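Local coordinates for attachment invasion locus protein (Yersinia pestis, PDB 3QRA), which promotes attachment to and invasion of eukaryotic cells, by a mechanism not yet known, as a small beta-barrel protein of the bacterial outer membrane, at residues I7-A12 against F30-R35; E84-Y89 against L122-H127; F130-S135 against W149-G154. All blocks are in the same frame, centred on the assembly; numbering follows the deposited sequence.

Interaction 1 of 3, residues I7-A12 against F30-R35; sequences ISIGYA and FNLKYR. With C8E ((hydroxyethyloxy)tri(ethyloxy)octane), chain B; C8E ((hydroxyethyloxy)tri(ethyloxy)octane), chain G; C8E ((hydroxyethyloxy)tri(ethyloxy)octane), chain E.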
loop_
_atom_site.group_PDB
_atom_site.type_symbol
_atom_site.label_atom_id
_atom_site.label_comp_id
_atom_site.label_asym_id
_atom_site.label_seq_id
_atom_site.Cartn_x
_atom_site.Cartn_y
_atom_site.Cartn_z
ATOM N N ILE A 7 6.446 13.974 -3.284
ATOM C CA ILE A 7 6.542 13.120 -2.117
ATOM C C ILE A 7 5.210 13.211 -1.393
ATOM O O ILE A 7 4.672 14.313 -1.194
ATOM C CB ILE A 7 7.721 13.558 -1.196
ATOM C CG1 ILE A 7 7.807 12.683 0.058
ATOM C CG2 ILE A 7 7.607 15.037 -0.819
ATOM C CD1 ILE A 7 8.133 11.236 -0.236
ATOM N N SER A 8 4.674 12.053 -1.024
ATOM C CA SER A 8 3.407 12.015 -0.306
ATOM C C SER A 8 3.389 10.991 0.820
ATOM O O SER A 8 4.076 9.960 0.758
ATOM C CB SER A 8 2.236 11.756 -1.259
ATOM O OG SER A 8 2.390 10.544 -1.995
ATOM N N ILE A 9 2.592 11.297 1.842
ATOM C CA ILE A 9 2.303 10.335 2.895
ATOM C C ILE A 9 0.797 10.158 2.960
ATOM O O ILE A 9 0.040 11.093 2.694
ATOM C CB ILE A 9 2.871 10.769 4.286
ATOM C CG1 ILE A 9 2.833 9.592 5.264
ATOM C CG2 ILE A 9 2.120 11.983 4.849
ATOM C CD1 ILE A 9 3.592 9.852 6.568
ATOM N N GLY A 10 0.354 8.956 3.301
ATOM C CA GLY A 10 -1.068 8.684 3.273
ATOM C C GLY A 10 -1.513 7.531 4.140
ATOM O O GLY A 10 -0.700 6.741 4.628
ATOM N N TYR A 11 -2.826 7.453 4.313
ATOM C CA TYR A 11 -3.474 6.347 4.990
ATOM C C TYR A 11 -3.384 5.119 4.108
ATOM O O TYR A 11 -3.458 5.220 2.870
ATOM C CB TYR A 11 -4.948 6.667 5.204
ATOM C CG TYR A 11 -5.224 7.891 6.040
ATOM C CD1 TYR A 11 -5.267 7.806 7.429
ATOM C CD2 TYR A 11 -5.468 9.127 5.441
ATOM C CE1 TYR A 11 -5.535 8.919 8.200
ATOM C CE2 TYR A 11 -5.731 10.247 6.204
ATOM C CZ TYR A 11 -5.762 10.135 7.581
ATOM O OH TYR A 11 -6.026 11.238 8.343
ATOM N N ALA A 12 -3.195 3.967 4.742
ATOM C CA ALA A 12 -3.370 2.693 4.045
ATOM C C ALA A 12 -4.326 1.801 4.837
ATOM O O ALA A 12 -4.271 1.758 6.067
ATOM C CB ALA A 12 -2.023 2.010 3.838
ATOM N N PHE A 30 0.091 3.006 6.871
ATOM C CA PHE A 30 0.467 4.186 6.102
ATOM C C PHE A 30 1.193 3.820 4.810
ATOM O O PHE A 30 1.601 2.667 4.591
ATOM C CB PHE A 30 1.344 5.117 6.968
ATOM C CG PHE A 30 2.712 4.568 7.225
ATOM C CD1 PHE A 30 3.775 4.905 6.399
ATOM C CD2 PHE A 30 2.931 3.682 8.268
ATOM C CE1 PHE A 30 5.040 4.378 6.618
ATOM C CE2 PHE A 30 4.187 3.146 8.487
ATOM C CZ PHE A 30 5.246 3.494 7.659
ATOM N N ASN A 31 1.355 4.827 3.960
ATOM C CA ASN A 31 1.943 4.663 2.642
ATOM C C ASN A 31 2.786 5.890 2.320
ATOM O O ASN A 31 2.307 7.012 2.434
ATOM C CB ASN A 31 0.805 4.501 1.629
ATOM C CG ASN A 31 1.272 4.517 0.193
ATOM O OD1 ASN A 31 0.638 5.150 -0.654
ATOM N ND2 ASN A 31 2.371 3.811 -0.100
ATOM N N LEU A 32 4.052 5.679 1.965
ATOM C CA LEU A 32 4.895 6.758 1.449
ATOM C C LEU A 32 5.077 6.520 -0.047
ATOM O O LEU A 32 5.379 5.396 -0.461
ATOM C CB LEU A 32 6.260 6.740 2.129
ATOM C CG LEU A 32 6.242 7.020 3.636
ATOM C CD1 LEU A 32 7.538 6.562 4.303
ATOM C CD2 LEU A 32 6.001 8.506 3.891
ATOM N N LYS A 33 4.875 7.557 -0.858
ATOM C CA LYS A 33 5.168 7.433 -2.291
ATOM C C LYS A 33 6.107 8.539 -2.726
ATOM O O LYS A 33 6.018 9.668 -2.227
ATOM C CB LYS A 33 3.892 7.441 -3.146
ATOM C CG LYS A 33 3.014 6.196 -2.969
ATOM C CD LYS A 33 2.302 5.864 -4.310
ATOM C CE LYS A 33 1.362 4.663 -4.168
ATOM N NZ LYS A 33 0.124 5.009 -3.401
ATOM N N TYR A 34 7.009 8.201 -3.645
ATOM C CA TYR A 34 7.963 9.162 -4.184
ATOM C C TYR A 34 7.948 9.044 -5.701
ATOM O O TYR A 34 8.116 7.956 -6.238
ATOM C CB TYR A 34 9.376 8.905 -3.664
ATOM C CG TYR A 34 10.412 9.720 -4.420
ATOM C CD1 TYR A 34 10.601 11.062 -4.148
ATOM C CD2 TYR A 34 11.158 9.148 -5.441
ATOM C CE1 TYR A 34 11.538 11.814 -4.857
ATOM C CE2 TYR A 34 12.092 9.887 -6.151
ATOM C CZ TYR A 34 12.276 11.213 -5.858
ATOM O OH TYR A 34 13.203 11.935 -6.582
ATOM N N ARG A 35 7.730 10.165 -6.374
ATOM C CA ARG A 35 7.617 10.195 -7.829
ATOM C C ARG A 35 8.682 11.097 -8.398
ATOM O O ARG A 35 9.010 12.132 -7.813
ATOM C CB ARG A 35 6.243 10.733 -8.242
ATOM C CG ARG A 35 6.064 10.906 -9.755
ATOM C CD ARG A 35 4.719 11.558 -10.039
ATOM N NE ARG A 35 4.504 11.859 -11.456
ATOM C CZ ARG A 35 3.393 12.422 -11.911
ATOM N NH1 ARG A 35 2.438 12.736 -11.047
ATOM N NH2 ARG A 35 3.227 12.665 -13.218
HETATM C C1 C8E B . 6.701 12.647 4.714
HETATM C C2 C8E B . 6.407 13.581 3.545
HETATM C C3 C8E B . 4.914 13.872 3.431
HETATM C C4 C8E B . 4.638 15.369 3.347
HETATM C C5 C8E B . 3.695 15.826 4.459
HETATM C C6 C8E B . 2.319 16.121 3.875
HETATM C C7 C8E B . 1.223 16.030 4.932
HETATM C C8 C8E B . -0.113 15.640 4.308
HETATM O O9 C8E B . -0.665 14.592 5.076
HETATM C C10 C8E B . -1.964 14.209 4.681
HETATM C C11 C8E B . -1.943 12.692 4.577
HETATM O O12 C8E B . -3.238 12.205 4.312
HETATM C C13 C8E B . -3.722 12.682 3.091
HETATM C C14 C8E B . -5.237 12.703 3.102
HETATM O O15 C8E B . -5.670 12.876 1.771
HETATM C C16 C8E B . -5.668 14.234 1.382
HETATM C C17 C8E B . -6.608 15.044 2.264
HETATM C C1 C8E G . -7.413 4.760 2.702
HETATM C C2 C8E G . -8.083 4.925 4.067
HETATM C C3 C8E G . -8.309 6.398 4.394
HETATM C C4 C8E G . -9.307 6.592 5.535
HETATM C C5 C8E G . -9.301 8.034 6.036
HETATM C C6 C8E G . -8.908 8.130 7.507
HETATM C C7 C8E G . -9.917 8.967 8.288
HETATM C C8 C8E G . -9.632 8.946 9.784
HETATM C C1 C8E E . 9.051 6.333 -0.962
HETATM C C2 C8E E . 9.018 4.836 -1.240
HETATM C C3 C8E E . 9.947 4.490 -2.394
HETATM C C4 C8E E . 10.505 3.081 -2.251
HETATM C C5 C8E E . 10.402 2.326 -3.570
HETATM C C6 C8E E . 11.769 1.825 -4.020
HETATM C C7 C8E E . 11.634 0.832 -5.166
HETATM C C8 C8E E . 12.985 0.554 -5.816
HETATM O O HOH W 1 4.030 11.065 -4.288
HETATM O O HOH W 2 1.362 8.728 -0.210
#

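Interaction 2 of 3, residues E84-Y89 against L122-H127; sequences EYVSLY and LQFNPH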
loop_
_atom_site.group_PDB
_atom_site.type_symbol
_atom_site.label_atom_id
_atom_site.label_comp_id
_atom_site.label_asym_id
_atom_site.label_seq_id
_atom_site.Cartn_x
_atom_site.Cartn_y
_atom_site.Cartn_z
ATOM N N GLU A 84 -2.001 18.698 -16.846
ATOM C CA GLU A 84 -1.462 19.374 -15.707
ATOM C C GLU A 84 -1.987 18.831 -14.400
ATOM O O GLU A 84 -1.344 18.959 -13.435
ATOM C CB GLU A 84 -1.816 20.855 -15.690
ATOM C CG GLU A 84 -1.600 21.652 -16.879
ATOM C CD GLU A 84 -2.447 22.914 -16.796
ATOM O OE1 GLU A 84 -3.249 23.111 -17.707
ATOM O OE2 GLU A 84 -2.354 23.667 -15.794
ATOM N N TYR A 85 -3.174 18.277 -14.408
ATOM C CA TYR A 85 -3.863 17.882 -13.169
ATOM C C TYR A 85 -3.804 16.414 -12.780
ATOM O O TYR A 85 -3.861 16.086 -11.595
ATOM C CB TYR A 85 -5.338 18.287 -13.223
ATOM C CG TYR A 85 -5.532 19.750 -13.513
ATOM C CD1 TYR A 85 -5.243 20.709 -12.549
ATOM C CD2 TYR A 85 -5.985 20.178 -14.755
ATOM C CE1 TYR A 85 -5.408 22.055 -12.808
ATOM C CE2 TYR A 85 -6.155 21.529 -15.024
ATOM C CZ TYR A 85 -5.866 22.459 -14.047
ATOM O OH TYR A 85 -6.032 23.802 -14.305
ATOM N N VAL A 86 -3.726 15.528 -13.765
ATOM C CA VAL A 86 -3.878 14.108 -13.488
ATOM C C VAL A 86 -2.809 13.256 -14.151
ATOM O O VAL A 86 -2.429 13.490 -15.301
ATOM C CB VAL A 86 -5.285 13.594 -13.896
ATOM C CG1 VAL A 86 -5.433 12.116 -13.559
ATOM C CG2 VAL A 86 -6.378 14.400 -13.199
ATOM N N SER A 87 -2.339 12.266 -13.402
ATOM C CA SER A 87 -1.392 11.283 -13.888
ATOM C C SER A 87 -1.831 9.904 -13.410
ATOM O O SER A 87 -2.389 9.773 -12.324
ATOM C CB SER A 87 0.008 11.578 -13.342
ATOM O OG SER A 87 0.420 12.888 -13.692
ATOM N N LEU A 88 -1.545 8.885 -14.210
ATOM C CA LEU A 88 -1.932 7.503 -13.897
ATOM C C LEU A 88 -0.709 6.622 -13.778
ATOM O O LEU A 88 0.236 6.777 -14.521
ATOM C CB LEU A 88 -2.782 6.941 -15.032
ATOM C CG LEU A 88 -4.003 7.722 -15.497
ATOM C CD1 LEU A 88 -4.614 7.033 -16.722
ATOM C CD2 LEU A 88 -5.014 7.845 -14.377
ATOM N N TYR A 89 -0.721 5.658 -12.876
ATOM C CA TYR A 89 0.446 4.800 -12.750
ATOM C C TYR A 89 0.114 3.326 -12.473
ATOM O O TYR A 89 -0.969 2.989 -11.973
ATOM C CB TYR A 89 1.418 5.357 -11.708
ATOM C CG TYR A 89 0.860 5.544 -10.299
ATOM C CD1 TYR A 89 0.734 4.460 -9.424
ATOM C CD2 TYR A 89 0.509 6.809 -9.831
ATOM C CE1 TYR A 89 0.246 4.626 -8.131
ATOM C CE2 TYR A 89 0.021 6.991 -8.520
ATOM C CZ TYR A 89 -0.098 5.901 -7.681
ATOM O OH TYR A 89 -0.553 6.081 -6.381
ATOM N N LEU A 122 -3.450 6.880 -9.118
ATOM C CA LEU A 122 -3.326 8.149 -9.736
ATOM C C LEU A 122 -2.869 9.247 -8.827
ATOM O O LEU A 122 -3.009 9.163 -7.656
ATOM C CB LEU A 122 -4.585 8.531 -10.409
ATOM C CG LEU A 122 -5.827 8.564 -9.629
ATOM C CD1 LEU A 122 -5.880 9.870 -9.033
ATOM C CD2 LEU A 122 -7.017 8.368 -10.516
ATOM N N GLN A 123 -2.318 10.260 -9.455
ATOM C CA GLN A 123 -1.969 11.478 -8.727
ATOM C C GLN A 123 -2.704 12.663 -9.325
ATOM O O GLN A 123 -2.755 12.833 -10.549
ATOM C CB GLN A 123 -0.460 11.741 -8.746
ATOM C CG GLN A 123 0.354 10.603 -8.133
ATOM C CD GLN A 123 1.612 11.093 -7.454
ATOM O OE1 GLN A 123 2.296 11.993 -7.956
ATOM N NE2 GLN A 123 1.924 10.510 -6.300
ATOM N N PHE A 124 -3.249 13.491 -8.441
ATOM C CA PHE A 124 -3.963 14.702 -8.799
ATOM C C PHE A 124 -3.176 15.904 -8.273
ATOM O O PHE A 124 -2.779 15.929 -7.107
ATOM C CB PHE A 124 -5.364 14.661 -8.174
ATOM C CG PHE A 124 -6.149 15.932 -8.332
ATOM C CD1 PHE A 124 -6.359 16.490 -9.584
ATOM C CD2 PHE A 124 -6.714 16.550 -7.225
ATOM C CE1 PHE A 124 -7.088 17.661 -9.724
ATOM C CE2 PHE A 124 -7.448 17.718 -7.361
ATOM C CZ PHE A 124 -7.635 18.273 -8.612
ATOM N N ASN A 125 -2.939 16.889 -9.137
ATOM C CA ASN A 125 -2.286 18.133 -8.727
ATOM C C ASN A 125 -3.256 19.301 -8.816
ATOM O O ASN A 125 -3.380 19.919 -9.872
ATOM C CB ASN A 125 -1.065 18.429 -9.616
ATOM C CG ASN A 125 -0.101 17.259 -9.693
ATOM O OD1 ASN A 125 0.070 16.649 -10.753
ATOM N ND2 ASN A 125 0.516 16.918 -8.559
ATOM N N PRO A 126 -3.940 19.617 -7.706
ATOM C CA PRO A 126 -4.903 20.724 -7.691
ATOM C C PRO A 126 -4.189 22.061 -7.856
ATOM O O PRO A 126 -4.770 23.037 -8.333
ATOM C CB PRO A 126 -5.534 20.623 -6.294
ATOM C CG PRO A 126 -4.516 19.908 -5.461
ATOM C CD PRO A 126 -3.824 18.952 -6.393
ATOM N N HIS A 127 -2.926 22.081 -7.446
ATOM C CA HIS A 127 -2.023 23.214 -7.626
ATOM C C HIS A 127 -0.731 22.558 -8.097
ATOM O O HIS A 127 -0.468 21.404 -7.764
ATOM C CB HIS A 127 -1.834 23.954 -6.295
ATOM C CG HIS A 127 -0.852 25.087 -6.345
ATOM N ND1 HIS A 127 0.512 24.892 -6.348
ATOM C CD2 HIS A 127 -1.037 26.430 -6.346
ATOM C CE1 HIS A 127 1.125 26.065 -6.368
ATOM N NE2 HIS A 127 0.206 27.015 -6.369
HETATM O O HOH W 3 -0.433 14.141 -11.445
#

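Interaction 3 of 3, residues F130-S135 against W149-G154; sequences FVIDAS and WMLGAG. With C8E ((hydroxyethyloxy)tri(ethyloxy)octane), chain B; C8E ((hydroxyethyloxy)tri(ethyloxy)octane), chain H.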
loop_
_atom_site.group_PDB
_atom_site.type_symbol
_atom_site.label_atom_id
_atom_site.label_comp_id
_atom_site.label_asym_id
_atom_site.label_seq_id
_atom_site.Cartn_x
_atom_site.Cartn_y
_atom_site.Cartn_z
ATOM N N PHE A 130 1.293 20.809 -5.290
ATOM C CA PHE A 130 0.647 19.911 -4.336
ATOM C C PHE A 130 0.281 18.619 -5.008
ATOM O O PHE A 130 0.088 18.579 -6.223
ATOM C CB PHE A 130 -0.611 20.536 -3.753
ATOM C CG PHE A 130 -0.343 21.792 -2.973
ATOM C CD1 PHE A 130 -0.120 21.740 -1.612
ATOM C CD2 PHE A 130 -0.275 23.018 -3.613
ATOM C CE1 PHE A 130 0.140 22.898 -0.897
ATOM C CE2 PHE A 130 -0.013 24.175 -2.903
ATOM C CZ PHE A 130 0.193 24.113 -1.546
ATOM N N VAL A 131 0.168 17.568 -4.205
ATOM C CA VAL A 131 -0.160 16.221 -4.670
ATOM C C VAL A 131 -1.238 15.613 -3.811
ATOM O O VAL A 131 -1.174 15.705 -2.653
ATOM C CB VAL A 131 0.993 15.251 -4.532
ATOM C CG1 VAL A 131 0.697 13.991 -5.241
ATOM C CG2 VAL A 131 2.135 15.760 -5.033
ATOM N N ILE A 132 -2.201 14.988 -4.439
ATOM C CA ILE A 132 -3.130 14.087 -3.795
ATOM C C ILE A 132 -2.947 12.758 -4.498
ATOM O O ILE A 132 -2.963 12.695 -5.722
ATOM C CB ILE A 132 -4.577 14.575 -3.937
ATOM C CG1 ILE A 132 -4.718 15.962 -3.293
ATOM C CG2 ILE A 132 -5.547 13.562 -3.306
ATOM C CD1 ILE A 132 -6.107 16.529 -3.366
ATOM N N ASP A 133 -2.724 11.702 -3.728
ATOM C CA ASP A 133 -2.360 10.417 -4.299
ATOM C C ASP A 133 -3.393 9.375 -3.880
ATOM O O ASP A 133 -3.804 9.355 -2.727
ATOM C CB ASP A 133 -0.964 10.001 -3.801
ATOM C CG ASP A 133 -0.573 8.601 -4.268
ATOM O OD1 ASP A 133 -0.106 8.483 -5.419
ATOM O OD2 ASP A 133 -0.733 7.627 -3.489
ATOM N N ALA A 134 -3.810 8.508 -4.798
ATOM C CA ALA A 134 -4.702 7.413 -4.401
ATOM C C ALA A 134 -4.358 6.175 -5.194
ATOM O O ALA A 134 -4.110 6.258 -6.396
ATOM C CB ALA A 134 -6.177 7.787 -4.608
ATOM N N SER A 135 -4.329 5.028 -4.527
ATOM C CA SER A 135 -4.000 3.802 -5.249
ATOM C C SER A 135 -4.571 2.556 -4.593
ATOM O O SER A 135 -5.006 2.586 -3.443
ATOM C CB SER A 135 -2.474 3.670 -5.416
ATOM O OG SER A 135 -1.852 3.222 -4.223
ATOM N N TRP A 149 -5.964 -0.276 0.028
ATOM C CA TRP A 149 -6.255 1.041 -0.517
ATOM C C TRP A 149 -5.402 2.083 0.180
ATOM O O TRP A 149 -5.116 1.967 1.369
ATOM C CB TRP A 149 -7.730 1.393 -0.349
ATOM C CG TRP A 149 -8.620 0.709 -1.363
ATOM C CD1 TRP A 149 -9.326 -0.441 -1.193
ATOM C CD2 TRP A 149 -8.874 1.149 -2.702
ATOM N NE1 TRP A 149 -10.021 -0.742 -2.348
ATOM C CE2 TRP A 149 -9.757 0.221 -3.288
ATOM C CE3 TRP A 149 -8.439 2.244 -3.464
ATOM C CZ2 TRP A 149 -10.214 0.350 -4.605
ATOM C CZ3 TRP A 149 -8.897 2.373 -4.772
ATOM C CH2 TRP A 149 -9.775 1.431 -5.326
ATOM N N MET A 150 -5.003 3.093 -0.585
ATOM C CA MET A 150 -4.091 4.118 -0.095
ATOM C C MET A 150 -4.587 5.470 -0.542
ATOM O O MET A 150 -4.993 5.636 -1.697
ATOM C CB MET A 150 -2.684 3.873 -0.649
ATOM C CG MET A 150 -2.109 2.496 -0.255
ATOM S SD MET A 150 -0.557 2.142 -1.104
ATOM C CE MET A 150 -0.623 0.342 -1.098
ATOM N N LEU A 151 -4.535 6.437 0.377
ATOM C CA LEU A 151 -4.944 7.807 0.069
ATOM C C LEU A 151 -4.034 8.767 0.819
ATOM O O LEU A 151 -4.012 8.771 2.047
ATOM C CB LEU A 151 -6.389 8.044 0.489
ATOM C CG LEU A 151 -6.904 9.485 0.372
ATOM C CD1 LEU A 151 -6.926 9.943 -1.084
ATOM C CD2 LEU A 151 -8.295 9.612 0.991
ATOM N N GLY A 152 -3.293 9.585 0.079
ATOM C CA GLY A 152 -2.269 10.420 0.670
ATOM C C GLY A 152 -2.154 11.786 0.028
ATOM O O GLY A 152 -2.903 12.135 -0.877
ATOM N N ALA A 153 -1.213 12.570 0.527
ATOM C CA ALA A 153 -1.023 13.928 0.044
ATOM C C ALA A 153 0.399 14.363 0.331
ATOM O O ALA A 153 1.095 13.782 1.176
ATOM C CB ALA A 153 -2.025 14.895 0.698
ATOM N N GLY A 154 0.833 15.393 -0.385
ATOM C CA GLY A 154 2.173 15.897 -0.208
ATOM C C GLY A 154 2.485 16.979 -1.220
ATOM O O GLY A 154 1.595 17.697 -1.673
HETATM C C1 C8E B . 6.701 12.647 4.714
HETATM C C2 C8E B . 6.407 13.581 3.545
HETATM C C3 C8E B . 4.914 13.872 3.431
HETATM C C4 C8E B . 4.638 15.369 3.347
HETATM C C5 C8E B . 3.695 15.826 4.459
HETATM C C6 C8E B . 2.319 16.121 3.875
HETATM C C7 C8E B . 1.223 16.030 4.932
HETATM C C8 C8E B . -0.113 15.640 4.308
HETATM O O9 C8E B . -0.665 14.592 5.076
HETATM C C10 C8E B . -1.964 14.209 4.681
HETATM C C11 C8E B . -1.943 12.692 4.577
HETATM O O12 C8E B . -3.238 12.205 4.312
HETATM C C13 C8E B . -3.722 12.682 3.091
HETATM C C14 C8E B . -5.237 12.703 3.102
HETATM O O15 C8E B . -5.670 12.876 1.771
HETATM C C16 C8E B . -5.668 14.234 1.382
HETATM C C17 C8E B . -6.608 15.044 2.264
HETATM C C1 C8E H . -7.601 5.302 -7.373
HETATM C C2 C8E H . -7.314 3.818 -7.562
HETATM C C3 C8E H . -7.525 3.390 -9.010
HETATM C C4 C8E H . -6.756 2.109 -9.324
HETATM C C5 C8E H . -7.666 1.032 -9.911
HETATM C C6 C8E H . -7.627 -0.255 -9.094
HETATM C C7 C8E H . -8.925 -1.038 -9.261
HETATM C C8 C8E H . -8.934 -2.304 -8.412
HETATM O O9 C8E H . -10.246 -2.560 -7.957
#

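Interaction 1 of 3, residues I7-A12 against F30-R35
S8 and K33 form one hydrogen-bonded pair of this antiparallel ladder, and G10 and N31 form the next. The S8 N to K33 O bond, 3.0 Å long, is nearly straight (163°). The bonds between G10 and N31 are more bent, 131° from G10 N to N31 O.

Polar side chains follow on the face that carries S8, N31 and K33, the interior of the barrel. The S8 hydroxyl sits between its own backbone N and carbonyl carbon (chi1 57°), 3.6 Å from OG to K33 CB, and holds two waters; one of them donates to N31 O. K33 bends at chi2 and chi4, which brings NZ back over its own strand to N31 OD1 at 2.8 Å.

Apolar contacts occupy the other face. I9 and L32 lie side by side, with I9 CG1 3.6 Å from L32 CD2, and I7 CD1 comes 4.3 Å from Y34 CB. The same I7 methyl also lies against the carbonyl oxygen of K33. Detergent lies on this face, probably where lipid would be in the membrane: one chain runs along I7 and I9, and another lays its C6 over the face of the Y11 ring, 3.5 Å above the plane.

The pair belongs to the hairpin of strands 5-18 and 28-37. Strand 5-18 bonds on its far edge to strand 144-156, closing the barrel, while F30 passes the sheet on to Q50 of strand 42-53.

Interaction 2 of 3, residues E84-Y89 against L122-H127
The Y89 ring swings across the strand boundary to L122 and Q123: CE2 comes 3.5 Å from L122 N and meets Q123 CG, 3.6 Å away, at the ring edge. The Q123 amide plane is turned 76° from the ring plane. A chi1 of 58°, with CG between the backbone N and the carbonyl carbon, brings the end of the Y89 ring nearer both residues.

On the opposite face the bumps are mostly hydrocarbon, though F124 CD1 rests 3.2 Å from Y85 O, a carbonyl oxygen. F124 leans across to Y85 with CE1 against Y85 CB, and V86 CG2 comes obliquely to the same ring at CD1. P126 N lies over one face of the F124 ring. Farther along, L88 CD2 fits against L122 CB, which itself presses on S87 O. Y85 turns the edge of its ring to N125 O, 3.4 Å from CD1, carrying the packing on to N125.

Beneath these shapes, S87 and Q123 exchange two backbone bonds, and N125 N reaches Y85 O at 2.7 Å. A single water ties the inner polar groups together, accepting from S87 OG and donating to Q123 O and N125 OD1. N125 ND2 bonds to F130 O, and OD1 also to R81.

The interior ends of these side chains look further inward: Y89 OH and Q123 NE2 both bind D133, while R35 meets S87 OG and Q123 OE1. The chemistry therefore implies a barrel wall with a hydrogen-bonded polar interior, containing acidic and basic groups, and an apolar skin outside, consistent with a protein embedded in the outer membrane.

Interaction 3 of 3, residues F130-S135 against W149-G154
S135 and M150 pair in the last hairpin of an eight-stranded antiparallel beta-barrel, formed by strands 130-141 and 144-156. Six backbone hydrogen bonds knit V131 to G154, D133 to G152 and S135 to M150. The D133 N to G152 O bond is almost linear at 174°.

The inward face is the dense one. G152 and G154 have no side chains here; D133 CA to G152 CA and V131 CA to G154 CA are both 5.0 Å. V131 packs its CB and CG2 on the G154 carbonyl. S135 OG lies 3.5 Å from M150 SD, and M150, extended beyond CG, continues inward to N31 and K33. D133 is buried with both carboxylate oxygens engaged, OD2 in a salt bridge with K33. This pairing would be expected to favour the charged form.

The outward face is sparser and turned to detergent. I132 and A134 barely meet L151, whose CD1 is 4.2 Å from A134 CB; the same methyl lies closer to D133 O. A detergent chain passes A153 and L151, its C13 3.7 Å from A153 CB. At the far end the exposed W149 ring leans back over the partner strand, bringing CE3 to S135 O, while a second detergent molecule meets the ring edge with its C2 3.5 Å from W149 CZ3.

How the interactions relate
All three contacts are hairpin pairings in one barrel wall, and their inward side chains meet in a shared polar core. K33 NZ of interaction 1 lies 2.8 Å from D133 OD2 and 2.8 Å from S135 OG of interaction 3. Y89 OH of interaction 2 reaches D133 OD1 at 2.6 Å, while R35 NH2 approaches S87 OG at 2.9 Å. Interactions 1 and 3, with centres about 6 Å apart, flank the seam where strands 5-18 and 144-156 join, and one detergent molecule touches both. Interactions 2 and 3 share a strand boundary as well, through F124 N to I132 O at 2.8 Å.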